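Local coordinates for protein O-succinylhomoserine sulfhydrylase (Mycobacterium tuberculosis, PDB 3NDN) that probably catalyses the pyridoxal 5'-phosphate-dependent conversion of O-succinyl-L-homoserine and hydrogen sulfide into L-homocysteine and succinate, a step of methionine biosynthesis, at residues 352-357 with 407-412; 329-334 with 391-396; 282-287 with 397-402; 287-292 with 306-311; 368-373 with 386-391. One frame throughout, in Å; residues are numbered along the deposited sequence. Where two conformers were deposited one is given.

Contact 1 of 5, residues 352-357 with 407-412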
# COMPACT_ATOMS: atom_id res chain seq x y z
N ARG A 352 5.17 19.94 -25.56
CA ARG A 352 4.63 18.60 -25.87
C ARG A 352 5.25 17.46 -25.04
O ARG A 352 4.82 16.30 -25.15
CB ARG A 352 4.73 18.31 -27.38
CG ARG A 352 3.84 19.20 -28.29
CD ARG A 352 2.34 18.84 -28.15
NE ARG A 352 1.45 19.73 -28.92
CZ ARG A 352 0.97 20.90 -28.49
NH1 ARG A 352 1.28 21.37 -27.28
NH2 ARG A 352 0.18 21.61 -29.27
N LEU A 353 6.27 17.77 -24.23
CA LEU A 353 6.89 16.80 -23.31
C LEU A 353 6.74 17.20 -21.84
O LEU A 353 6.34 16.37 -21.00
CB LEU A 353 8.38 16.56 -23.67
CG LEU A 353 9.17 15.49 -22.88
CD1 LEU A 353 8.71 14.06 -23.21
CD2 LEU A 353 10.69 15.60 -23.10
N ILE A 354 7.08 18.45 -21.54
CA ILE A 354 6.96 19.03 -20.20
C ILE A 354 5.46 19.30 -19.90
O ILE A 354 4.76 19.83 -20.76
CB ILE A 354 7.82 20.34 -20.10
CG1 ILE A 354 9.32 20.03 -20.28
CG2 ILE A 354 7.59 21.11 -18.79
CD1 ILE A 354 10.20 21.24 -20.64
N ASP A 355 4.98 18.89 -18.71
CA ASP A 355 3.58 19.12 -18.27
C ASP A 355 3.39 20.51 -17.64
O ASP A 355 4.29 21.00 -16.97
CB ASP A 355 3.14 18.09 -17.18
CG ASP A 355 3.06 16.64 -17.68
OD1 ASP A 355 2.37 16.36 -18.68
OD2 ASP A 355 3.66 15.76 -17.02
N ILE A 356 2.20 21.11 -17.82
CA ILE A 356 1.82 22.37 -17.12
C ILE A 356 1.32 22.01 -15.70
O ILE A 356 0.31 21.33 -15.56
CB ILE A 356 0.72 23.17 -17.90
CG1 ILE A 356 1.18 23.52 -19.31
CG2 ILE A 356 0.26 24.44 -17.15
CD1 ILE A 356 0.05 24.02 -20.25
N SER A 357 2.05 22.46 -14.66
CA SER A 357 1.78 22.07 -13.26
C SER A 357 2.58 22.95 -12.30
O SER A 357 3.69 23.37 -12.63
CB SER A 357 2.14 20.60 -13.03
OG SER A 357 1.77 20.15 -11.73
N ALA A 407 15.13 20.43 -26.74
CA ALA A 407 14.31 20.37 -27.95
C ALA A 407 12.87 20.85 -27.73
O ALA A 407 12.35 21.60 -28.54
CB ALA A 407 14.32 18.95 -28.56
N ASP A 408 12.21 20.40 -26.65
CA ASP A 408 10.83 20.80 -26.32
C ASP A 408 10.73 22.30 -26.00
O ASP A 408 9.78 22.96 -26.41
CB ASP A 408 10.27 19.95 -25.14
CG ASP A 408 8.73 20.03 -25.01
OD1 ASP A 408 8.02 20.08 -26.04
OD2 ASP A 408 8.22 19.99 -23.85
N ILE A 409 11.70 22.82 -25.26
CA ILE A 409 11.74 24.24 -24.91
C ILE A 409 11.99 25.11 -26.18
O ILE A 409 11.30 26.10 -26.40
CB ILE A 409 12.79 24.53 -23.81
CG1 ILE A 409 12.42 23.81 -22.50
CG2 ILE A 409 12.94 26.04 -23.55
CD1 ILE A 409 13.58 23.80 -21.46
N ASP A 410 12.94 24.70 -27.02
CA ASP A 410 13.26 25.45 -28.25
C ASP A 410 12.09 25.52 -29.24
O ASP A 410 11.86 26.56 -29.87
CB ASP A 410 14.51 24.85 -28.93
CG ASP A 410 15.15 25.82 -29.96
OD1 ASP A 410 15.44 26.98 -29.63
OD2 ASP A 410 15.38 25.39 -31.11
N ARG A 411 11.35 24.42 -29.38
CA ARG A 411 10.15 24.41 -30.22
C ARG A 411 9.08 25.34 -29.65
O ARG A 411 8.44 26.09 -30.39
CB ARG A 411 9.62 22.99 -30.44
CG ARG A 411 10.56 22.11 -31.27
CD ARG A 411 9.85 20.89 -31.86
NE ARG A 411 9.85 19.75 -30.95
CZ ARG A 411 10.79 18.79 -30.92
NH1 ARG A 411 11.81 18.83 -31.77
NH2 ARG A 411 10.69 17.80 -30.04
N ALA A 412 8.90 25.29 -28.33
CA ALA A 412 7.89 26.13 -27.64
C ALA A 412 8.18 27.63 -27.75
O ALA A 412 7.25 28.44 -27.83
CB ALA A 412 7.73 25.69 -26.18

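Contact 2 of 5, residues 329-334 with 391-396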
# COMPACT_ATOMS: atom_id res chain seq x y z
N VAL A 329 14.71 26.55 -12.80
CA VAL A 329 15.19 27.68 -13.62
C VAL A 329 14.06 28.69 -13.91
O VAL A 329 13.01 28.31 -14.45
CB VAL A 329 15.76 27.19 -14.97
CG1 VAL A 329 16.40 28.36 -15.76
CG2 VAL A 329 16.77 26.05 -14.75
N THR A 330 14.29 29.96 -13.60
CA THR A 330 13.31 31.04 -13.85
C THR A 330 13.84 31.96 -14.98
O THR A 330 15.04 32.26 -15.01
CB THR A 330 13.05 31.84 -12.54
OG1 THR A 330 12.57 30.95 -11.51
CG2 THR A 330 12.01 32.95 -12.74
N PHE A 331 12.96 32.36 -15.90
CA PHE A 331 13.33 33.31 -16.98
C PHE A 331 12.20 34.26 -17.42
O PHE A 331 11.03 34.02 -17.12
CB PHE A 331 13.92 32.58 -18.19
CG PHE A 331 12.90 31.75 -18.97
CD1 PHE A 331 12.37 32.24 -20.16
CD2 PHE A 331 12.50 30.49 -18.52
CE1 PHE A 331 11.45 31.49 -20.90
CE2 PHE A 331 11.58 29.73 -19.25
CZ PHE A 331 11.05 30.23 -20.44
N ALA A 332 12.57 35.31 -18.15
CA ALA A 332 11.60 36.27 -18.69
C ALA A 332 11.74 36.42 -20.21
O ALA A 332 12.86 36.50 -20.73
CB ALA A 332 11.74 37.64 -18.00
N LEU A 333 10.60 36.45 -20.89
CA LEU A 333 10.54 36.62 -22.34
C LEU A 333 10.85 38.07 -22.72
O LEU A 333 10.48 39.00 -22.00
CB LEU A 333 9.16 36.22 -22.88
CG LEU A 333 8.78 34.74 -22.81
CD1 LEU A 333 7.29 34.54 -22.99
CD2 LEU A 333 9.56 33.90 -23.82
N ASP A 334 11.53 38.26 -23.85
CA ASP A 334 11.85 39.61 -24.35
C ASP A 334 10.76 40.09 -25.31
O ASP A 334 10.76 39.74 -26.49
CB ASP A 334 13.23 39.64 -25.01
CG ASP A 334 13.70 41.06 -25.36
OD1 ASP A 334 13.27 42.05 -24.72
OD2 ASP A 334 14.52 41.19 -26.29
N GLY A 391 5.58 38.33 -18.09
CA GLY A 391 6.45 37.58 -19.02
C GLY A 391 7.35 36.52 -18.39
O GLY A 391 8.18 35.91 -19.06
N VAL A 392 7.17 36.28 -17.09
CA VAL A 392 8.03 35.36 -16.35
C VAL A 392 7.50 33.91 -16.35
O VAL A 392 6.30 33.68 -16.13
CB VAL A 392 8.26 35.86 -14.90
CG1 VAL A 392 9.02 34.84 -14.08
CG2 VAL A 392 9.01 37.20 -14.91
N VAL A 393 8.40 32.96 -16.63
CA VAL A 393 8.12 31.50 -16.69
C VAL A 393 9.10 30.73 -15.77
O VAL A 393 10.27 31.10 -15.66
CB VAL A 393 8.22 30.98 -18.17
CG1 VAL A 393 8.02 29.47 -18.26
CG2 VAL A 393 7.20 31.69 -19.06
N ARG A 394 8.60 29.69 -15.07
CA ARG A 394 9.43 28.85 -14.17
C ARG A 394 9.42 27.36 -14.60
O ARG A 394 8.35 26.77 -14.76
CB ARG A 394 8.91 28.93 -12.73
CG ARG A 394 9.90 28.40 -11.68
CD ARG A 394 9.26 28.20 -10.31
NE ARG A 394 8.28 27.11 -10.29
CZ ARG A 394 7.50 26.82 -9.24
NH1 ARG A 394 7.56 27.55 -8.13
NH2 ARG A 394 6.63 25.81 -9.31
N ILE A 395 10.61 26.76 -14.76
CA ILE A 395 10.72 25.34 -15.15
C ILE A 395 11.38 24.47 -14.05
O ILE A 395 12.47 24.80 -13.55
CB ILE A 395 11.48 25.14 -16.50
CG1 ILE A 395 10.72 25.81 -17.66
CG2 ILE A 395 11.67 23.63 -16.81
CD1 ILE A 395 11.48 25.82 -18.99
N SER A 396 10.69 23.40 -13.68
CA SER A 396 11.19 22.42 -12.70
C SER A 396 11.81 21.23 -13.44
O SER A 396 11.12 20.53 -14.17
CB SER A 396 10.06 21.99 -11.77
OG SER A 396 10.46 21.04 -10.79

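Contact 3 of 5, residues 282-287 with 397-402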
# COMPACT_ATOMS: atom_id res chain seq x y z
N GLN A 282 22.10 14.95 -7.97
CA GLN A 282 23.26 15.07 -8.88
C GLN A 282 22.87 15.25 -10.36
O GLN A 282 23.36 16.17 -11.03
CB GLN A 282 24.21 13.87 -8.71
CG GLN A 282 25.44 13.85 -9.62
CD GLN A 282 26.26 12.56 -9.52
OE1 GLN A 282 25.88 11.61 -8.82
NE2 GLN A 282 27.38 12.51 -10.22
N HIS A 283 21.98 14.38 -10.86
CA HIS A 283 21.61 14.41 -12.28
C HIS A 283 20.72 15.61 -12.64
O HIS A 283 20.96 16.29 -13.67
CB HIS A 283 21.01 13.06 -12.71
CG HIS A 283 22.04 12.03 -13.08
ND1 HIS A 283 22.76 11.32 -12.14
CD2 HIS A 283 22.47 11.61 -14.29
CE1 HIS A 283 23.59 10.50 -12.76
NE2 HIS A 283 23.44 10.66 -14.07
N SER A 284 19.72 15.90 -11.80
CA SER A 284 18.83 17.05 -12.05
C SER A 284 19.52 18.42 -11.94
O SER A 284 19.23 19.35 -12.72
CB SER A 284 17.60 16.97 -11.15
OG SER A 284 16.75 15.91 -11.54
N ASN A 285 20.45 18.55 -10.98
CA ASN A 285 21.28 19.76 -10.85
C ASN A 285 22.14 20.01 -12.09
O ASN A 285 22.18 21.14 -12.58
CB ASN A 285 22.15 19.68 -9.59
CG ASN A 285 23.03 20.92 -9.39
OD1 ASN A 285 22.57 21.97 -8.95
ND2 ASN A 285 24.33 20.77 -9.67
N ALA A 286 22.81 18.97 -12.60
CA ALA A 286 23.62 19.10 -13.80
C ALA A 286 22.78 19.45 -15.03
O ALA A 286 23.20 20.28 -15.88
CB ALA A 286 24.45 17.82 -14.05
N SER A 287 21.61 18.83 -15.11
CA SER A 287 20.66 19.08 -16.21
C SER A 287 20.13 20.52 -16.17
O SER A 287 20.08 21.21 -17.20
CB SER A 287 19.52 18.05 -16.14
OG SER A 287 18.59 18.23 -17.20
N VAL A 397 13.11 21.01 -13.25
CA VAL A 397 13.88 20.00 -14.01
C VAL A 397 13.94 18.61 -13.36
O VAL A 397 14.39 18.46 -12.21
CB VAL A 397 15.31 20.52 -14.34
CG1 VAL A 397 16.15 19.47 -15.12
CG2 VAL A 397 15.22 21.82 -15.16
N GLY A 398 13.50 17.60 -14.12
CA GLY A 398 13.45 16.21 -13.68
C GLY A 398 14.57 15.35 -14.26
O GLY A 398 15.73 15.77 -14.31
N LEU A 399 14.22 14.14 -14.69
CA LEU A 399 15.18 13.10 -15.06
C LEU A 399 15.16 12.69 -16.54
O LEU A 399 15.94 11.82 -16.95
CB LEU A 399 15.01 11.87 -14.14
CG LEU A 399 15.36 12.03 -12.66
CD1 LEU A 399 15.05 10.75 -11.83
CD2 LEU A 399 16.83 12.43 -12.46
N GLU A 400 14.30 13.30 -17.35
CA GLU A 400 14.31 13.03 -18.79
C GLU A 400 15.67 13.44 -19.42
O GLU A 400 16.43 14.22 -18.83
CB GLU A 400 13.14 13.73 -19.52
CG GLU A 400 11.75 13.51 -18.89
CD GLU A 400 11.36 14.61 -17.90
OE1 GLU A 400 12.23 15.18 -17.22
OE2 GLU A 400 10.15 14.89 -17.77
N ASP A 401 15.99 12.85 -20.58
CA ASP A 401 17.20 13.24 -21.34
C ASP A 401 17.28 14.76 -21.52
O ASP A 401 16.30 15.39 -21.90
CB ASP A 401 17.20 12.55 -22.72
CG ASP A 401 18.50 12.76 -23.49
OD1 ASP A 401 19.47 12.01 -23.24
OD2 ASP A 401 18.55 13.65 -24.36
N THR A 402 18.44 15.35 -21.21
CA THR A 402 18.60 16.81 -21.28
C THR A 402 18.37 17.34 -22.71
O THR A 402 17.80 18.43 -22.90
CB THR A 402 19.98 17.28 -20.73
OG1 THR A 402 20.18 16.72 -19.43
CG2 THR A 402 20.05 18.80 -20.63
O HOH W 1 17.20 15.72 -16.76

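Contact 4 of 5, residues 287-292 with 306-311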
# COMPACT_ATOMS: atom_id res chain seq x y z
N SER A 287 21.61 18.83 -15.11
CA SER A 287 20.66 19.08 -16.21
C SER A 287 20.13 20.52 -16.17
O SER A 287 20.08 21.21 -17.20
CB SER A 287 19.52 18.05 -16.14
OG SER A 287 18.59 18.23 -17.20
N ALA A 288 19.78 20.99 -14.97
CA ALA A 288 19.28 22.38 -14.81
C ALA A 288 20.36 23.43 -15.19
O ALA A 288 20.06 24.47 -15.81
CB ALA A 288 18.79 22.59 -13.39
N GLN A 289 21.63 23.15 -14.85
CA GLN A 289 22.77 24.02 -15.23
C GLN A 289 22.84 24.16 -16.75
O GLN A 289 23.03 25.27 -17.26
CB GLN A 289 24.08 23.44 -14.67
CG GLN A 289 25.35 24.23 -15.00
CD GLN A 289 25.59 25.39 -14.05
OE1 GLN A 289 25.49 25.26 -12.83
NE2 GLN A 289 25.97 26.54 -14.61
N ARG A 290 22.71 23.05 -17.48
CA ARG A 290 22.73 23.07 -18.95
C ARG A 290 21.54 23.84 -19.55
O ARG A 290 21.70 24.56 -20.54
CB ARG A 290 22.77 21.65 -19.55
CG ARG A 290 24.13 20.93 -19.49
CD ARG A 290 24.10 19.59 -20.26
NE ARG A 290 23.69 19.78 -21.66
CZ ARG A 290 23.32 18.81 -22.50
NH1 ARG A 290 23.30 17.54 -22.13
NH2 ARG A 290 22.96 19.14 -23.74
N ILE A 291 20.36 23.66 -18.96
CA ILE A 291 19.13 24.34 -19.41
C ILE A 291 19.19 25.86 -19.16
O ILE A 291 18.77 26.66 -20.01
CB ILE A 291 17.84 23.65 -18.79
CG1 ILE A 291 17.61 22.28 -19.45
CG2 ILE A 291 16.57 24.52 -18.96
CD1 ILE A 291 16.70 21.31 -18.66
N ALA A 292 19.75 26.26 -18.02
CA ALA A 292 19.94 27.68 -17.70
C ALA A 292 20.87 28.37 -18.70
O ALA A 292 20.58 29.48 -19.17
CB ALA A 292 20.49 27.83 -16.28
N TYR A 306 19.27 31.83 -12.03
CA TYR A 306 19.76 30.52 -11.57
C TYR A 306 21.04 30.82 -10.79
O TYR A 306 21.92 31.51 -11.30
CB TYR A 306 20.04 29.57 -12.75
CG TYR A 306 20.44 28.14 -12.35
CD1 TYR A 306 19.51 27.27 -11.77
CD2 TYR A 306 21.75 27.67 -12.55
CE1 TYR A 306 19.87 25.96 -11.39
CE2 TYR A 306 22.12 26.36 -12.19
CZ TYR A 306 21.18 25.52 -11.60
OH TYR A 306 21.55 24.25 -11.22
N PRO A 307 21.15 30.33 -9.53
CA PRO A 307 22.23 30.74 -8.61
C PRO A 307 23.66 30.39 -9.06
O PRO A 307 24.60 31.04 -8.60
CB PRO A 307 21.89 29.97 -7.31
CG PRO A 307 20.42 29.75 -7.40
CD PRO A 307 20.22 29.40 -8.86
N TYR A 308 23.83 29.38 -9.91
CA TYR A 308 25.16 28.97 -10.39
C TYR A 308 25.49 29.49 -11.81
O TYR A 308 26.46 29.06 -12.45
CB TYR A 308 25.38 27.45 -10.24
CG TYR A 308 26.26 27.03 -9.06
CD1 TYR A 308 27.33 26.16 -9.26
CD2 TYR A 308 26.07 27.56 -7.77
CE1 TYR A 308 28.17 25.79 -8.21
CE2 TYR A 308 26.91 27.17 -6.69
CZ TYR A 308 27.96 26.30 -6.94
OH TYR A 308 28.81 25.90 -5.92
N LEU A 309 24.65 30.40 -12.29
CA LEU A 309 24.95 31.20 -13.49
C LEU A 309 25.74 32.45 -13.07
O LEU A 309 25.28 33.21 -12.21
CB LEU A 309 23.63 31.58 -14.18
CG LEU A 309 23.56 31.92 -15.67
CD1 LEU A 309 24.14 30.80 -16.54
CD2 LEU A 309 22.11 32.25 -16.06
N PRO A 310 26.95 32.68 -13.66
CA PRO A 310 27.83 33.79 -13.21
C PRO A 310 27.23 35.20 -13.22
O PRO A 310 27.67 36.06 -12.44
CB PRO A 310 29.04 33.68 -14.14
CG PRO A 310 29.07 32.22 -14.52
CD PRO A 310 27.63 31.82 -14.65
N SER A 311 26.22 35.42 -14.06
CA SER A 311 25.47 36.69 -14.09
C SER A 311 24.47 36.94 -12.94
O SER A 311 23.89 38.03 -12.87
CB SER A 311 24.72 36.80 -15.42
OG SER A 311 23.82 35.72 -15.56
O HOH W 2 24.55 23.91 -10.72

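Contact 5 of 5, residues 368-373 with 386-391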
# COMPACT_ATOMS: atom_id res chain seq x y z
N THR A 368 5.33 26.31 -15.03
CA THR A 368 4.24 27.15 -14.51
C THR A 368 4.43 28.67 -14.79
O THR A 368 5.55 29.14 -15.01
CB THR A 368 3.99 26.86 -12.99
OG1 THR A 368 2.70 27.35 -12.62
CG2 THR A 368 5.05 27.53 -12.11
N HIS A 369 3.32 29.42 -14.77
CA HIS A 369 3.33 30.88 -14.93
C HIS A 369 3.01 31.52 -13.57
O HIS A 369 1.83 31.57 -13.18
CB HIS A 369 2.27 31.30 -15.97
CG HIS A 369 2.20 32.77 -16.24
ND1 HIS A 369 1.13 33.55 -15.85
CD2 HIS A 369 3.04 33.60 -16.91
CE1 HIS A 369 1.32 34.80 -16.23
NE2 HIS A 369 2.47 34.85 -16.88
N PRO A 370 4.04 32.01 -12.85
CA PRO A 370 3.83 32.44 -11.47
C PRO A 370 2.82 33.58 -11.25
O PRO A 370 2.09 33.55 -10.27
CB PRO A 370 5.23 32.86 -11.01
CG PRO A 370 6.16 32.03 -11.87
CD PRO A 370 5.48 31.98 -13.21
N ALA A 371 2.77 34.55 -12.17
CA ALA A 371 1.88 35.71 -12.01
C ALA A 371 0.38 35.36 -11.94
O ALA A 371 -0.41 36.13 -11.39
CB ALA A 371 2.15 36.77 -13.11
N THR A 372 -0.00 34.21 -12.50
CA THR A 372 -1.40 33.76 -12.45
C THR A 372 -1.62 32.50 -11.58
O THR A 372 -2.75 32.04 -11.45
CB THR A 372 -1.98 33.54 -13.88
OG1 THR A 372 -1.17 32.59 -14.59
CG2 THR A 372 -2.03 34.87 -14.66
N THR A 373 -0.55 31.96 -11.01
CA THR A 373 -0.62 30.76 -10.16
C THR A 373 0.18 30.91 -8.85
O THR A 373 -0.36 31.35 -7.84
CB THR A 373 -0.12 29.49 -10.90
OG1 THR A 373 1.23 29.69 -11.32
CG2 THR A 373 -0.99 29.16 -12.11
N ILE A 386 8.74 43.13 -6.63
CA ILE A 386 9.83 42.14 -6.69
C ILE A 386 10.32 41.79 -8.11
O ILE A 386 11.18 40.92 -8.28
CB ILE A 386 9.48 40.82 -5.93
CG1 ILE A 386 8.11 40.27 -6.37
CG2 ILE A 386 9.56 41.04 -4.43
CD1 ILE A 386 7.87 38.83 -6.00
N GLY A 387 9.76 42.46 -9.12
CA GLY A 387 10.19 42.27 -10.51
C GLY A 387 9.55 41.10 -11.24
O GLY A 387 10.05 40.66 -12.27
N LEU A 388 8.43 40.61 -10.71
CA LEU A 388 7.71 39.47 -11.29
C LEU A 388 6.64 39.88 -12.32
O LEU A 388 5.44 39.92 -12.02
CB LEU A 388 7.12 38.59 -10.18
CG LEU A 388 6.28 37.36 -10.55
CD1 LEU A 388 7.11 36.34 -11.30
CD2 LEU A 388 5.64 36.74 -9.30
N GLY A 389 7.08 40.17 -13.55
CA GLY A 389 6.17 40.57 -14.63
C GLY A 389 5.35 39.43 -15.23
O GLY A 389 5.59 38.26 -14.92
N ASP A 390 4.40 39.78 -16.11
CA ASP A 390 3.56 38.81 -16.80
C ASP A 390 4.32 37.97 -17.84
O ASP A 390 3.78 37.01 -18.38
CB ASP A 390 2.35 39.50 -17.47
CG ASP A 390 1.19 39.78 -16.50
OD1 ASP A 390 0.95 38.99 -15.55
OD2 ASP A 390 0.47 40.77 -16.73
N GLY A 391 5.58 38.33 -18.09
CA GLY A 391 6.45 37.58 -19.02
C GLY A 391 7.35 36.52 -18.39
O GLY A 391 8.18 35.91 -19.06
O HOH W 3 4.71 35.14 -14.32

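Contact 1 of 5, residues 352-357 with 407-412
Three consecutive backbone N-H groups, those of Arg352, Leu353 and Ile354, converge on the carboxylate of Asp408. Arg352 N meets Asp408 OD1 at 2.9 Å on the syn lone pair, in a nearly straight bond. The other oxygen takes two bonds: Leu353 N lies 3.0 Å from Asp408 OD2 and Ile354 N also 3.0 Å from the same atom, both reaching it from one face of the carboxylate plane. They differ in quality. The Ile354 bond is straight (174°) and comes nearly along the C-O axis, whereas that of Leu353 is bent to 147° and arrives from well above the plane. Leu353 CB also lies against this oxygen, 3.4 Å from Asp408 OD2. Asp408 has its CG trans to the backbone N (chi1 -164°), which sends the carboxylate off the helix into the bend of the loop. That loop joins helix 340-350 to the short strand 355-356, outermost within this chain in the mixed sheet of the C-terminal part of this fold type I enzyme, and Asp408 thus pins it to the last helix, 402-413. With both oxygens gripped by N-H groups, the buried carboxylate is probably held as the anion.

Apolar contact is slighter. Ile354 CD1 approaches Ile409 CG1 to 3.9 Å, the two side chains crossing at a slant. Ile409 also packs on Leu295 of helix 277-296, while Asp355 forms salt bridges with Arg33 and Arg38 of a neighbouring subunit.

Contact 2 of 5, residues 329-334 with 391-396
Phe331 O accepts the N-H of Val393 at 2.9 Å and also receives the CA-H of Val392, its CA 3.4 Å away. The reverse bond, Phe331 N to Val393 O at 3.0 Å, closes the ring of this hydrogen-bonded pair. Val329 and Ile395 form a second such ring, and Leu333 N to Gly391 O, at 3.1 Å, extends the ladder one step past the last bridge. Thr330 with Arg394 and Ala332 with Val392 are the non-hydrogen-bonded pairs, their CA atoms closer together than in the bonded ones. The N-to-C directions of the strands lie 154° apart, so the ladder is antiparallel with a twist. Strands 328-333 and 392-396 are neighbours in the mixed sheet of the C-terminal region, between strands 301-305 and 366-368.

One face carries Val329, Phe331, Val393 and Ile395. Val329 packs on helix 277-296, Val393 on helix 340-350 and Ile395 on helix 402-413. Phe331 takes a chi1 of 70°, its CG between backbone N and carbonyl carbon, which swings the ring over the neighbouring strand. There Val393 CB sits over the ring face, 4.1 Å from the Phe331 centroid and 28° off the normal, a CH-pi contact; Ile395 CD1 touches Phe331 CE2 at 3.9 Å. On the other face Thr330 CG2 meets Val392 CG1 at 3.8 Å, and Thr330 OG1 lies against the aliphatic part of Arg394. The polar ends of this pair are bonded outside the two strands: the threonine hydroxyl to Pro178 O and Gln180 NE2, the guanidinium to Asn177.

Contact 3 of 5, residues 282-287 with 397-402
Ser284 and Ser287, a helical turn apart on helix 277-296, both direct their CB toward the loop 397-402, but their hydroxyls are rotated differently. Ser284 has OG beside its backbone N (chi1 -70°) and donates to Gly398 O at 3.0 Å, though a weak bond back to Arg280 O is also possible. The approach is steep: the hydroxyl stands 63° out of the Gly398 carbonyl plane, not on a lone pair. Leu399 CD2 lies 3.6 Å from Ser284 OG. In Ser287 a chi1 of -179° carries the hydroxyl straight out from the helix, between Val397 CG1 and Thr402. Val397 CG1 is 3.4 Å from Ser287 OG, and Thr402 OG1 approaches Ser287 OG to 3.1 Å from the start of helix 402-413, whose N-cap is Asp401. A water accepts from Ser287 OG at 2.9 Å and donates to Gly398 O and to Glu400 O, the latter at 2.7 Å. It thus bridges the helix to two carbonyls of the loop, and Gly398 O has two donors.

The loop leads from strand 392-396 into the last helix and lies at a subunit interface: Glu400 makes a salt bridge with Arg33 of a neighbouring subunit, and Asp401 N bonds to Thr29 there. Gly398 N and Glu400 OE1 share Ser365 OG as partner. Chemically, the loop is joined to the helix by small hydroxyls and one water, with the carbonyls of Gly398 and Glu400 among the acceptors, so the junction depends on no charge across these two segments.

Contact 4 of 5, residues 287-292 with 306-311
Tyr306 lays its ring along helix 277-296, against Ala288, Gln289 and Ala292, just where strand 301-305, outermost of its sheet within this chain, passes into a type I turn spanning Tyr306 to Leu309. The helix is thereby packed against the end of the C-terminal sheet.

Apolar contact comes from the two alanines, one turn apart. Ala292 CB is 3.9 Å from Tyr306 CG, near the root of the ring, and Ala288 CB is 4.1 Å from Tyr306 CE1, farther out. The extended chi1 of Tyr306 (-175°) stretches the ring across both methyls.

The polar part centres on the Gln289 amide, brought round by a bend at chi2 (83°). Its plane is turned 77° from the Tyr306 ring, and Gln289 OE1 sits in that ring's plane at the edge, 3.6 Å from Tyr306 CE2. Ala288 O lies over one face of the same ring. NE2 of Gln289 gives a weak but straight bond to Tyr308 O at 3.4 Å, and has a second partner in Glu293. The Tyr306 hydroxyl is bonded to Gly326 O. One water, donating to both, joins Gln289 OE1 at 2.7 Å to Tyr306 OH at 3.1 Å.

Contact 5 of 5, residues 368-373 with 386-391
Ala371 and Asp390 bring the two irregular segments closest, with CA atoms 5.9 Å apart, after helix 379-385 has ended in a Schellman motif at Gly387, whose phi is positive. The main bond is made by His369, which donates from NE2 to Asp390 O at 2.9 Å and 168°. Relative to the imidazole the oxygen lies in the ring plane, only 5° out; relative to the carbonyl the donor stands well above its plane. A fully extended chi1 (-179°) lets His369 stretch its ring from its own segment toward the other. The other ring nitrogen, His369 ND1, is paired with Thr372 OG1 at 2.8 Å, so both nitrogens are engaged and the rotation of the ring is fixed. A water lies over one ring face, accepting from Ala371 N and donating to Gly389 O at 3.3 Å. The methyl of Ala371 abuts the aspartate carboxylate, Ala371 CB lying 3.5 Å from Asp390 OD1.

The apolar part is small: Pro370 CB touches Leu388 CD1 at 4.0 Å. Phe345 of helix 340-350 meets the His369 ring edge-to-face. The two segments flank helix 379-385 as the excursion between strands 366-368 and 392-396, which are antiparallel neighbours in the sheet.

Because NE2 must carry a proton to serve Asp390 O, the imidazole is either the NE2-H tautomer or the cation; which one depends on the direction of the ND1 bond. The Asp390 carboxylate, with OD1 4.6 Å from His369 NE2, would probably favour positive charge on the ring, though without direct pairing.

From the N terminus, helix 277-296 comes first. Contact 3 opens on it and closes after strand 392-396, framing contacts 2, 4 and 5. Within that span contact 4 closes a short loop back onto the same helix, sharing Ser287 with contact 3, before strand 328-333 opens contact 2. Contact 5 closes inside the span of contact 2, and the two share Gly391. Contact 1 also encloses contact 5, but it crosses contacts 2 and 3, opening before either closes and ending in the last helix, 402-413. Packing of Ile409 on Ile395 and Ile291 joins contact 1 to contacts 2 and 4, linking that helix to the sheet and to helix 277-296.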